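Local coordinates for protein afamin (Homo sapiens, PDB 5OKL) that carries hydrophobic molecules in body fluids, binding vitamin E and keeping lipid-modified Wnt proteins soluble and active, at residues L207-K212 and T480-R485; L350-I355 and D378-T383; K386-V391 and E445-V450. One frame throughout, in Å; residues are numbered along the deposited sequence.

Contact 1 of 3, residues L207-K212 and T480-R485. With NAG (2-acetamido-2-deoxy-beta-D-glucopyranose), chain D; NAG (2-acetamido-2-deoxy-beta-D-glucopyranose), chain B.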
loop_
_atom_site.group_PDB
_atom_site.type_symbol
_atom_site.label_atom_id
_atom_site.label_comp_id
_atom_site.label_asym_id
_atom_site.label_seq_id
_atom_site.Cartn_x
_atom_site.Cartn_y
_atom_site.Cartn_z
ATOM N N LEU A 207 -12.217 3.798 2.076
ATOM C CA LEU A 207 -13.374 2.928 1.859
ATOM C C LEU A 207 -13.936 2.371 3.161
ATOM O O LEU A 207 -15.144 2.387 3.375
ATOM C CB LEU A 207 -13.020 1.768 0.915
ATOM C CG LEU A 207 -14.135 0.762 0.560
ATOM C CD1 LEU A 207 -15.351 1.432 -0.087
ATOM C CD2 LEU A 207 -13.636 -0.348 -0.356
ATOM N N LYS A 208 -13.056 1.883 4.026
ATOM C CA LYS A 208 -13.475 1.184 5.255
ATOM C C LYS A 208 -13.815 2.113 6.402
ATOM O O LYS A 208 -14.683 1.776 7.208
ATOM C CB LYS A 208 -12.395 0.198 5.729
ATOM C CG LYS A 208 -12.269 -1.008 4.831
ATOM C CD LYS A 208 -11.234 -1.999 5.322
ATOM C CE LYS A 208 -11.304 -3.295 4.523
ATOM N NZ LYS A 208 -11.065 -3.097 3.066
ATOM N N PHE A 209 -13.135 3.258 6.494
ATOM C CA PHE A 209 -13.300 4.159 7.653
ATOM C C PHE A 209 -13.831 5.557 7.354
ATOM O O PHE A 209 -14.259 6.259 8.258
ATOM C CB PHE A 209 -11.989 4.239 8.414
ATOM C CG PHE A 209 -11.511 2.908 8.890
ATOM C CD1 PHE A 209 -12.176 2.249 9.910
ATOM C CD2 PHE A 209 -10.419 2.294 8.301
ATOM C CE1 PHE A 209 -11.706 1.022 10.387
ATOM C CE2 PHE A 209 -9.975 1.054 8.725
ATOM C CZ PHE A 209 -10.625 0.410 9.757
ATOM N N GLY A 210 -13.826 5.963 6.096
ATOM C CA GLY A 210 -14.347 7.250 5.718
ATOM C C GLY A 210 -13.317 8.357 5.834
ATOM O O GLY A 210 -12.205 8.180 6.366
ATOM N N THR A 211 -13.742 9.512 5.357
ATOM C CA THR A 211 -12.887 10.647 5.071
ATOM C C THR A 211 -12.271 11.261 6.307
ATOM O O THR A 211 -11.175 11.832 6.240
ATOM C CB THR A 211 -13.654 11.723 4.275
ATOM O OG1 THR A 211 -12.730 12.708 3.804
ATOM C CG2 THR A 211 -14.752 12.391 5.127
ATOM N N LYS A 212 -12.950 11.138 7.439
ATOM C CA LYS A 212 -12.396 11.642 8.679
ATOM C C LYS A 212 -11.026 11.034 8.977
ATOM O O LYS A 212 -10.090 11.769 9.308
ATOM C CB LYS A 212 -13.358 11.402 9.833
ATOM C CG LYS A 212 -12.916 12.039 11.138
ATOM C CD LYS A 212 -14.082 12.263 12.072
ATOM C CE LYS A 212 -13.605 12.421 13.507
ATOM N NZ LYS A 212 -14.731 12.737 14.423
ATOM N N THR A 480 -12.397 -2.943 12.347
ATOM C CA THR A 480 -12.776 -2.294 13.593
ATOM C C THR A 480 -12.109 -0.934 13.832
ATOM O O THR A 480 -12.785 0.005 14.269
ATOM C CB THR A 480 -12.494 -3.208 14.803
ATOM O OG1 THR A 480 -13.190 -4.449 14.627
ATOM C CG2 THR A 480 -12.960 -2.564 16.110
ATOM N N ASN A 481 -10.807 -0.829 13.577
ATOM C CA ASN A 481 -10.033 0.313 14.055
ATOM C C ASN A 481 -8.727 0.483 13.270
ATOM O O ASN A 481 -7.814 -0.351 13.365
ATOM C CB ASN A 481 -9.717 0.122 15.537
ATOM C CG ASN A 481 -9.018 1.330 16.158
ATOM O OD1 ASN A 481 -8.113 1.946 15.562
ATOM N ND2 ASN A 481 -9.421 1.661 17.386
ATOM N N PHE A 482 -8.613 1.599 12.562
ATOM C CA PHE A 482 -7.509 1.795 11.657
ATOM C C PHE A 482 -6.154 1.824 12.380
ATOM O O PHE A 482 -5.241 1.083 12.024
ATOM C CB PHE A 482 -7.691 3.083 10.862
ATOM C CG PHE A 482 -6.590 3.324 9.899
ATOM C CD1 PHE A 482 -6.455 2.514 8.792
ATOM C CD2 PHE A 482 -5.693 4.337 10.101
ATOM C CE1 PHE A 482 -5.440 2.730 7.873
ATOM C CE2 PHE A 482 -4.656 4.551 9.210
ATOM C CZ PHE A 482 -4.533 3.742 8.097
ATOM N N ALA A 483 -6.046 2.684 13.386
ATOM C CA ALA A 483 -4.774 2.908 14.075
ATOM C C ALA A 483 -4.283 1.686 14.874
ATOM O O ALA A 483 -3.066 1.445 14.939
ATOM C CB ALA A 483 -4.846 4.159 14.965
ATOM N N PHE A 484 -5.213 0.908 15.441
ATOM C CA PHE A 484 -4.877 -0.286 16.236
ATOM C C PHE A 484 -4.890 -1.617 15.436
ATOM O O PHE A 484 -4.828 -2.735 16.023
ATOM C CB PHE A 484 -5.795 -0.375 17.449
ATOM C CG PHE A 484 -5.477 0.650 18.505
ATOM C CD1 PHE A 484 -6.054 1.908 18.460
ATOM C CD2 PHE A 484 -4.570 0.364 19.521
ATOM C CE1 PHE A 484 -5.758 2.865 19.423
ATOM C CE2 PHE A 484 -4.266 1.312 20.491
ATOM C CZ PHE A 484 -4.858 2.568 20.437
ATOM N N ARG A 485 -4.919 -1.504 14.109
ATOM C CA ARG A 485 -4.979 -2.674 13.242
ATOM C C ARG A 485 -3.786 -3.599 13.389
ATOM O O ARG A 485 -3.973 -4.779 13.615
ATOM C CB ARG A 485 -5.082 -2.240 11.787
ATOM C CG ARG A 485 -5.350 -3.376 10.855
ATOM C CD ARG A 485 -6.238 -2.894 9.750
ATOM N NE ARG A 485 -5.542 -2.002 8.852
ATOM C CZ ARG A 485 -6.107 -1.410 7.807
ATOM N NH1 ARG A 485 -7.398 -1.612 7.528
ATOM N NH2 ARG A 485 -5.379 -0.640 7.020
HETATM C C1 NAG D . -20.407 1.976 4.247
HETATM C C2 NAG D . -20.257 3.390 4.818
HETATM C C3 NAG D . -21.572 3.873 5.407
HETATM C C4 NAG D . -22.694 3.763 4.380
HETATM C C5 NAG D . -22.735 2.363 3.743
HETATM C C6 NAG D . -23.773 2.320 2.613
HETATM C C7 NAG D . -18.066 4.092 5.668
HETATM C C8 NAG D . -17.101 4.063 6.814
HETATM N N2 NAG D . -19.222 3.436 5.841
HETATM O O3 NAG D . -21.435 5.235 5.832
HETATM O O4 NAG D . -23.951 4.049 5.011
HETATM O O5 NAG D . -21.430 2.000 3.232
HETATM O O6 NAG D . -23.530 1.199 1.748
HETATM O O7 NAG D . -17.797 4.672 4.629
HETATM C C1 NAG B . -17.172 -2.086 2.773
HETATM C C2 NAG B . -18.471 -1.769 2.003
HETATM C C3 NAG B . -18.921 -0.325 2.174
HETATM C C4 NAG B . -18.888 0.105 3.640
HETATM C C5 NAG B . -17.528 -0.249 4.248
HETATM C C6 NAG B . -17.419 0.173 5.718
HETATM C C7 NAG B . -18.725 -3.204 0.042
HETATM C C8 NAG B . -18.543 -3.368 -1.444
HETATM N N2 NAG B . -18.322 -2.047 0.581
HETATM O O3 NAG B . -20.250 -0.204 1.652
HETATM O O4 NAG B . -19.110 1.530 3.748
HETATM O O5 NAG B . -17.300 -1.655 4.132
HETATM O O6 NAG B . -18.627 -0.128 6.421
HETATM O O7 NAG B . -19.206 -4.094 0.721
#

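Contact 2 of 3, residues L350-I355 and D378-T383. With NAG (2-acetamido-2-deoxy-beta-D-glucopyranose), chain C.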
loop_
_atom_site.group_PDB
_atom_site.type_symbol
_atom_site.label_atom_id
_atom_site.label_comp_id
_atom_site.label_asym_id
_atom_site.label_seq_id
_atom_site.Cartn_x
_atom_site.Cartn_y
_atom_site.Cartn_z
ATOM N N LEU A 350 -1.525 8.228 15.542
ATOM C CA LEU A 350 -2.978 8.060 15.520
ATOM C C LEU A 350 -3.482 7.292 16.725
ATOM O O LEU A 350 -4.571 7.580 17.222
ATOM C CB LEU A 350 -3.446 7.383 14.221
ATOM C CG LEU A 350 -3.192 8.187 12.928
ATOM C CD1 LEU A 350 -3.891 7.584 11.738
ATOM C CD2 LEU A 350 -3.561 9.657 13.051
ATOM N N ARG A 351 -2.701 6.323 17.208
ATOM C CA ARG A 351 -3.032 5.618 18.453
ATOM C C ARG A 351 -3.025 6.590 19.611
ATOM O O ARG A 351 -3.888 6.528 20.481
ATOM C CB ARG A 351 -2.044 4.482 18.747
ATOM C CG ARG A 351 -2.266 3.231 17.907
ATOM C CD ARG A 351 -1.349 2.060 18.301
ATOM N NE ARG A 351 0.027 2.130 17.820
ATOM C CZ ARG A 351 0.476 1.623 16.665
ATOM N NH1 ARG A 351 -0.351 1.020 15.811
ATOM N NH2 ARG A 351 1.771 1.725 16.365
ATOM N N ILE A 352 -2.048 7.485 19.627
ATOM C CA ILE A 352 -1.947 8.516 20.683
ATOM C C ILE A 352 -3.156 9.475 20.681
ATOM O O ILE A 352 -3.691 9.796 21.744
ATOM C CB ILE A 352 -0.586 9.251 20.601
ATOM C CG1 ILE A 352 0.510 8.291 21.086
ATOM C CG2 ILE A 352 -0.580 10.530 21.435
ATOM C CD1 ILE A 352 1.930 8.743 20.800
ATOM N N VAL A 353 -3.591 9.891 19.493
ATOM C CA VAL A 353 -4.801 10.720 19.315
ATOM C C VAL A 353 -6.013 10.013 19.922
ATOM O O VAL A 353 -6.764 10.594 20.711
ATOM C CB VAL A 353 -5.056 11.047 17.815
ATOM C CG1 VAL A 353 -6.429 11.680 17.587
ATOM C CG2 VAL A 353 -3.989 11.998 17.291
ATOM N N GLN A 354 -6.181 8.741 19.581
ATOM C CA GLN A 354 -7.308 7.962 20.076
ATOM C C GLN A 354 -7.283 7.750 21.586
ATOM O O GLN A 354 -8.337 7.806 22.238
ATOM C CB GLN A 354 -7.367 6.622 19.329
ATOM C CG GLN A 354 -8.647 5.826 19.510
ATOM C CD GLN A 354 -9.897 6.627 19.218
ATOM O OE1 GLN A 354 -9.944 7.383 18.247
ATOM N NE2 GLN A 354 -10.913 6.484 20.073
ATOM N N ILE A 355 -6.090 7.490 22.142
ATOM C CA ILE A 355 -5.900 7.393 23.589
ATOM C C ILE A 355 -6.279 8.732 24.275
ATOM O O ILE A 355 -6.945 8.745 25.315
ATOM C CB ILE A 355 -4.441 6.999 23.930
ATOM C CG1 ILE A 355 -4.166 5.539 23.546
ATOM C CG2 ILE A 355 -4.142 7.179 25.413
ATOM C CD1 ILE A 355 -2.691 5.252 23.323
ATOM N N ASP A 378 1.809 10.484 30.371
ATOM C CA ASP A 378 2.302 9.196 30.861
ATOM C C ASP A 378 1.694 8.028 30.084
ATOM O O ASP A 378 2.403 7.074 29.749
ATOM C CB ASP A 378 2.064 9.043 32.377
ATOM C CG ASP A 378 2.931 9.990 33.206
ATOM O OD1 ASP A 378 4.107 10.186 32.835
ATOM O OD2 ASP A 378 2.433 10.549 34.218
ATOM N N LYS A 379 0.390 8.100 29.796
ATOM C CA LYS A 379 -0.235 7.122 28.891
ATOM C C LYS A 379 0.428 7.152 27.516
ATOM O O LYS A 379 0.636 6.109 26.924
ATOM C CB LYS A 379 -1.753 7.329 28.747
ATOM C CG LYS A 379 -2.586 6.509 29.732
ATOM C CD LYS A 379 -4.026 7.003 29.852
ATOM C CE LYS A 379 -4.657 6.601 31.184
ATOM N NZ LYS A 379 -4.297 7.517 32.310
ATOM N N PHE A 380 0.753 8.341 27.014
ATOM C CA PHE A 380 1.383 8.454 25.686
ATOM C C PHE A 380 2.760 7.812 25.705
ATOM O O PHE A 380 3.074 6.994 24.830
ATOM C CB PHE A 380 1.545 9.903 25.191
ATOM C CG PHE A 380 0.279 10.739 25.189
ATOM C CD1 PHE A 380 -0.998 10.178 25.195
ATOM C CD2 PHE A 380 0.390 12.135 25.140
ATOM C CE1 PHE A 380 -2.130 10.996 25.179
ATOM C CE2 PHE A 380 -0.729 12.953 25.128
ATOM C CZ PHE A 380 -1.994 12.390 25.141
ATOM N N ASN A 381 3.575 8.199 26.686
ATOM C CA ASN A 381 4.928 7.640 26.851
ATOM C C ASN A 381 4.915 6.145 27.072
ATOM O O ASN A 381 5.763 5.447 26.537
ATOM C CB ASN A 381 5.697 8.333 27.994
ATOM C CG ASN A 381 6.307 9.653 27.571
ATOM O OD1 ASN A 381 6.036 10.148 26.468
ATOM N ND2 ASN A 381 7.101 10.252 28.459
ATOM N N GLU A 382 3.949 5.670 27.857
ATOM C CA GLU A 382 3.748 4.238 28.085
ATOM C C GLU A 382 3.552 3.442 26.789
ATOM O O GLU A 382 4.226 2.420 26.592
ATOM C CB GLU A 382 2.567 4.004 29.044
ATOM C CG GLU A 382 2.143 2.539 29.207
ATOM C CD GLU A 382 1.395 2.250 30.503
ATOM O OE1 GLU A 382 0.853 3.187 31.145
ATOM O OE2 GLU A 382 1.362 1.058 30.882
ATOM N N THR A 383 2.656 3.895 25.906
ATOM C CA THR A 383 2.373 3.130 24.687
ATOM C C THR A 383 3.545 3.223 23.701
ATOM O O THR A 383 3.900 2.239 23.059
ATOM C CB THR A 383 1.046 3.556 23.988
ATOM O OG1 THR A 383 1.189 4.863 23.417
ATOM C CG2 THR A 383 -0.124 3.550 24.975
HETATM C C1 NAG C . 7.772 11.502 28.180
HETATM C C2 NAG C . 8.196 12.279 29.442
HETATM C C3 NAG C . 9.296 13.319 29.183
HETATM C C4 NAG C . 10.349 12.865 28.181
HETATM C C5 NAG C . 9.719 12.140 26.986
HETATM C C6 NAG C . 10.792 11.606 26.023
HETATM C C7 NAG C . 6.298 12.446 30.985
HETATM C C8 NAG C . 5.174 13.308 31.493
HETATM N N2 NAG C . 7.054 12.976 30.024
HETATM O O3 NAG C . 9.938 13.611 30.427
HETATM O O4 NAG C . 11.069 14.016 27.710
HETATM O O5 NAG C . 8.923 11.066 27.461
HETATM O O6 NAG C . 10.499 10.250 25.647
HETATM O O7 NAG C . 6.493 11.320 31.425
#

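Contact 3 of 3, residues K386-V391 and E445-V450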
loop_
_atom_site.group_PDB
_atom_site.type_symbol
_atom_site.label_atom_id
_atom_site.label_comp_id
_atom_site.label_asym_id
_atom_site.label_seq_id
_atom_site.Cartn_x
_atom_site.Cartn_y
_atom_site.Cartn_z
ATOM N N LYS A 386 6.295 0.809 24.976
ATOM C CA LYS A 386 5.880 -0.560 24.618
ATOM C C LYS A 386 6.113 -0.877 23.143
ATOM O O LYS A 386 6.577 -1.970 22.822
ATOM C CB LYS A 386 4.404 -0.819 24.942
ATOM C CG LYS A 386 4.083 -0.997 26.421
ATOM C CD LYS A 386 2.575 -0.992 26.654
ATOM C CE LYS A 386 2.225 -1.182 28.124
ATOM N NZ LYS A 386 2.570 -2.549 28.602
ATOM N N SER A 387 5.790 0.070 22.257
ATOM C CA SER A 387 5.922 -0.151 20.813
ATOM C C SER A 387 7.380 -0.170 20.384
ATOM O O SER A 387 7.776 -1.001 19.548
ATOM C CB SER A 387 5.154 0.913 20.000
ATOM O OG SER A 387 3.769 0.717 20.052
ATOM N N LEU A 388 8.178 0.748 20.929
ATOM C CA LEU A 388 9.614 0.766 20.641
ATOM C C LEU A 388 10.317 -0.540 21.059
ATOM O O LEU A 388 11.171 -1.044 20.321
ATOM C CB LEU A 388 10.311 1.924 21.353
ATOM C CG LEU A 388 11.821 2.009 21.095
ATOM C CD1 LEU A 388 12.103 2.278 19.620
ATOM C CD2 LEU A 388 12.457 3.057 21.987
ATOM N N LYS A 389 9.980 -1.047 22.246
ATOM C CA LYS A 389 10.565 -2.297 22.736
ATOM C C LYS A 389 10.298 -3.424 21.734
ATOM O O LYS A 389 11.226 -4.103 21.279
ATOM C CB LYS A 389 10.017 -2.681 24.120
ATOM C CG LYS A 389 10.648 -1.946 25.288
ATOM C CD LYS A 389 10.121 -2.483 26.615
ATOM C CE LYS A 389 10.802 -1.836 27.818
ATOM N NZ LYS A 389 12.184 -2.340 28.050
ATOM N N MET A 390 9.025 -3.580 21.384
ATOM C CA MET A 390 8.577 -4.544 20.370
ATOM C C MET A 390 9.406 -4.512 19.070
ATOM O O MET A 390 9.832 -5.557 18.574
ATOM C CB MET A 390 7.103 -4.292 20.050
ATOM C CG MET A 390 6.318 -5.503 19.590
ATOM S SD MET A 390 4.549 -5.173 19.701
ATOM C CE MET A 390 4.322 -5.174 21.483
ATOM N N VAL A 391 9.641 -3.316 18.530
ATOM C CA VAL A 391 10.432 -3.158 17.294
ATOM C C VAL A 391 11.903 -3.535 17.528
ATOM O O VAL A 391 12.536 -4.170 16.666
ATOM C CB VAL A 391 10.290 -1.742 16.683
ATOM C CG1 VAL A 391 11.247 -1.533 15.512
ATOM C CG2 VAL A 391 8.844 -1.526 16.210
ATOM N N GLU A 445 16.259 6.110 13.320
ATOM C CA GLU A 445 14.810 6.009 13.405
ATOM C C GLU A 445 14.228 4.756 12.737
ATOM O O GLU A 445 13.378 4.825 11.828
ATOM C CB GLU A 445 14.108 7.288 12.900
ATOM C CG GLU A 445 12.665 7.403 13.345
ATOM C CD GLU A 445 12.439 6.860 14.752
ATOM O OE1 GLU A 445 13.221 7.219 15.654
ATOM O OE2 GLU A 445 11.534 6.036 14.957
ATOM N N GLU A 446 14.679 3.611 13.239
ATOM C CA GLU A 446 14.163 2.330 12.814
ATOM C C GLU A 446 12.700 2.162 13.232
ATOM O O GLU A 446 11.951 1.504 12.504
ATOM C CB GLU A 446 15.009 1.156 13.347
ATOM C CG GLU A 446 14.788 0.793 14.815
ATOM C CD GLU A 446 15.617 -0.397 15.299
ATOM O OE1 GLU A 446 15.186 -1.037 16.273
ATOM O OE2 GLU A 446 16.702 -0.684 14.755
ATOM N N PHE A 447 12.312 2.733 14.382
ATOM C CA PHE A 447 10.964 2.530 14.925
ATOM C C PHE A 447 9.869 3.024 13.977
ATOM O O PHE A 447 8.912 2.295 13.696
ATOM C CB PHE A 447 10.737 3.158 16.322
ATOM C CG PHE A 447 9.280 3.167 16.706
ATOM C CD1 PHE A 447 8.670 2.000 17.115
ATOM C CD2 PHE A 447 8.478 4.299 16.504
ATOM C CE1 PHE A 447 7.316 1.961 17.396
ATOM C CE2 PHE A 447 7.107 4.273 16.773
ATOM C CZ PHE A 447 6.525 3.102 17.220
ATOM N N ALA A 448 10.011 4.272 13.531
ATOM C CA ALA A 448 9.069 4.893 12.597
ATOM C C ALA A 448 8.995 4.112 11.290
ATOM O O ALA A 448 7.916 3.771 10.832
ATOM C CB ALA A 448 9.451 6.354 12.320
ATOM N N CYS A 449 10.159 3.867 10.698
ATOM C CA CYS A 449 10.286 3.139 9.440
ATOM C C CYS A 449 9.628 1.748 9.527
ATOM O O CYS A 449 8.836 1.384 8.667
ATOM C CB CYS A 449 11.771 3.015 9.076
ATOM S SG CYS A 449 12.187 2.188 7.514
ATOM N N VAL A 450 9.963 0.971 10.558
ATOM C CA VAL A 450 9.429 -0.393 10.684
ATOM C C VAL A 450 7.916 -0.327 10.822
ATOM O O VAL A 450 7.180 -0.999 10.072
ATOM C CB VAL A 450 10.013 -1.178 11.877
ATOM C CG1 VAL A 450 9.213 -2.442 12.151
ATOM C CG2 VAL A 450 11.464 -1.546 11.635
#

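Contact 1 of 3, residues L207-K212 and T480-R485
F209 and F482 mark the nearest pass of the two backbones, their CA atoms 7.4 Å apart. Segment 207-212 leaves one helix, breaks at G210 with positive phi and enters the next, while segment 480-485 is a loop whose type I turn runs from F482 to R485. F209 CG lies beside its own backbone N (chi1 -58°), which projects CZ to 3.7 Å from F482 N. F482 N and CB both lie over one face of the F209 ring, CB in a CH-pi contact 4.0 Å from the centroid; K208 CB covers the opposite face, R485 NH1 meets the edge in plane, 3.9 Å from F209 CE2, and the two phenylalanine rings are inclined at 66°. In the all-helical albumin fold this joins the binding-pocket region for hydrophobic ligands to a loop of the third albumin repeat. With an alanine at F209, the F482 CB methylene would probably lose the aromatic face it rests on, opening a gap between helix end and loop. N481 OD1 accepts from F484 N (3.1 Å), an Asx motif within the loop. K208 NZ is gripped by the carbonyls of C462, G463 and E466, while K208 O lies 3.4 Å from NAG (chain D) C8.

Contact 2 of 3, residues L350-I355 and D378-T383
The F380 ring takes I352 CG2 over one face, 3.9 Å from the centroid and 15° off the normal, a CH-pi contact; near the ring plane, I355 CG2 approaches the edge at 4.3 Å from F380 CE1. Y337 of helix 326-339 adds a second ring, set nearly perpendicular to F380. This is the packing of two roughly antiparallel helices in the albumin fold: the short segments run at 146° with their axes 10.1 Å apart, joining helix 346-363 to the start of the long helix 376-417. The methyl over the ring is placed by the torsion of I352, whose CG2 is anti to the backbone N while CG1 lies beside it (chi1 -72°). One turn on, I355 and T383 meet tip to tip, and I355 CG2 also rests 4.1 Å from K379 CB. T383 OG1, beside this methyl pair, bonds to E348, the acid that also forms a salt bridge with R351. On another side of helix 376-417, N381 carries its experimentally established N-glycan, with ND2 bonded to NAG (chain C) C1. The tightest carbon pair between the two segments is methyl on methyl, I355 CD1 to T383 CG2 at 3.5 Å.

Contact 3 of 3, residues K386-V391 and E445-V450
F447 reaches from helix 446-462 onto helix 376-417, where its carbons meet L388, V391 and S387 in turn. The two helices make a steep crossing in the albumin fold: the short segments lie at 84° to each other with axes 9.8 Å apart, and L388 and F447 are nearest in CA position. F447 CB is touched by L388 CD1 at 3.7 Å, and the same methyl still approaches CG, at 4.2 Å. Chi1 of 168° sets CG anti to the backbone N and carries the ring over the helix surface, where CD1 lies 3.6 Å from V391 CG2; beyond it F447 CE1 presses on S387 CB at 3.5 Å. CZ, at the far end, remains beside that same S387 carbon. The CD1-CE1 side of the ring therefore lies against two residues one helical turn apart.

Close by is the disulfide-rich framework of this family, in which C449 bonds to C440 and ties helix 446-462 to helix 423-440. E446 also packs against C395 and Q392, further along helix 376-417, and its OE1 stands 4.0 Å from V391 CG1.

The contact between the two segments is largely apolar. Of the S387 side chain it is CB that meets the ring; OG lies on the backbone N side of CB and bonds to E348, with a weaker bond to the carbonyl of T383. V450, which also packs on F437 and C440, continues the apolar surface beyond F447. It and V391 point at one another tip to tip, and V391 CG1 ends 3.9 Å from V450 CB.

From the N terminus, segment 207-212 opens the longest loop, which closes only at 480-485 in contact 1, tying the junction of helices 186-209 and 211-225 to the loop between helices 472-480 and 485-490. Contacts 2 and 3 are both nested inside it, in series: 350-355 pairs with 378-383 across a short connection, then 386-391 with 445-450. Helix 376-417 serves both, running from the range of the second albumin repeat into that of the third. Contact 2 also touches contact 1, since A483 O probably accepts a hydrogen bond from R351 NH1 (2.9 Å) and L350 packs on F482 and A483. Contact 3 stays separate from contact 1, nearest atoms about 8 Å apart.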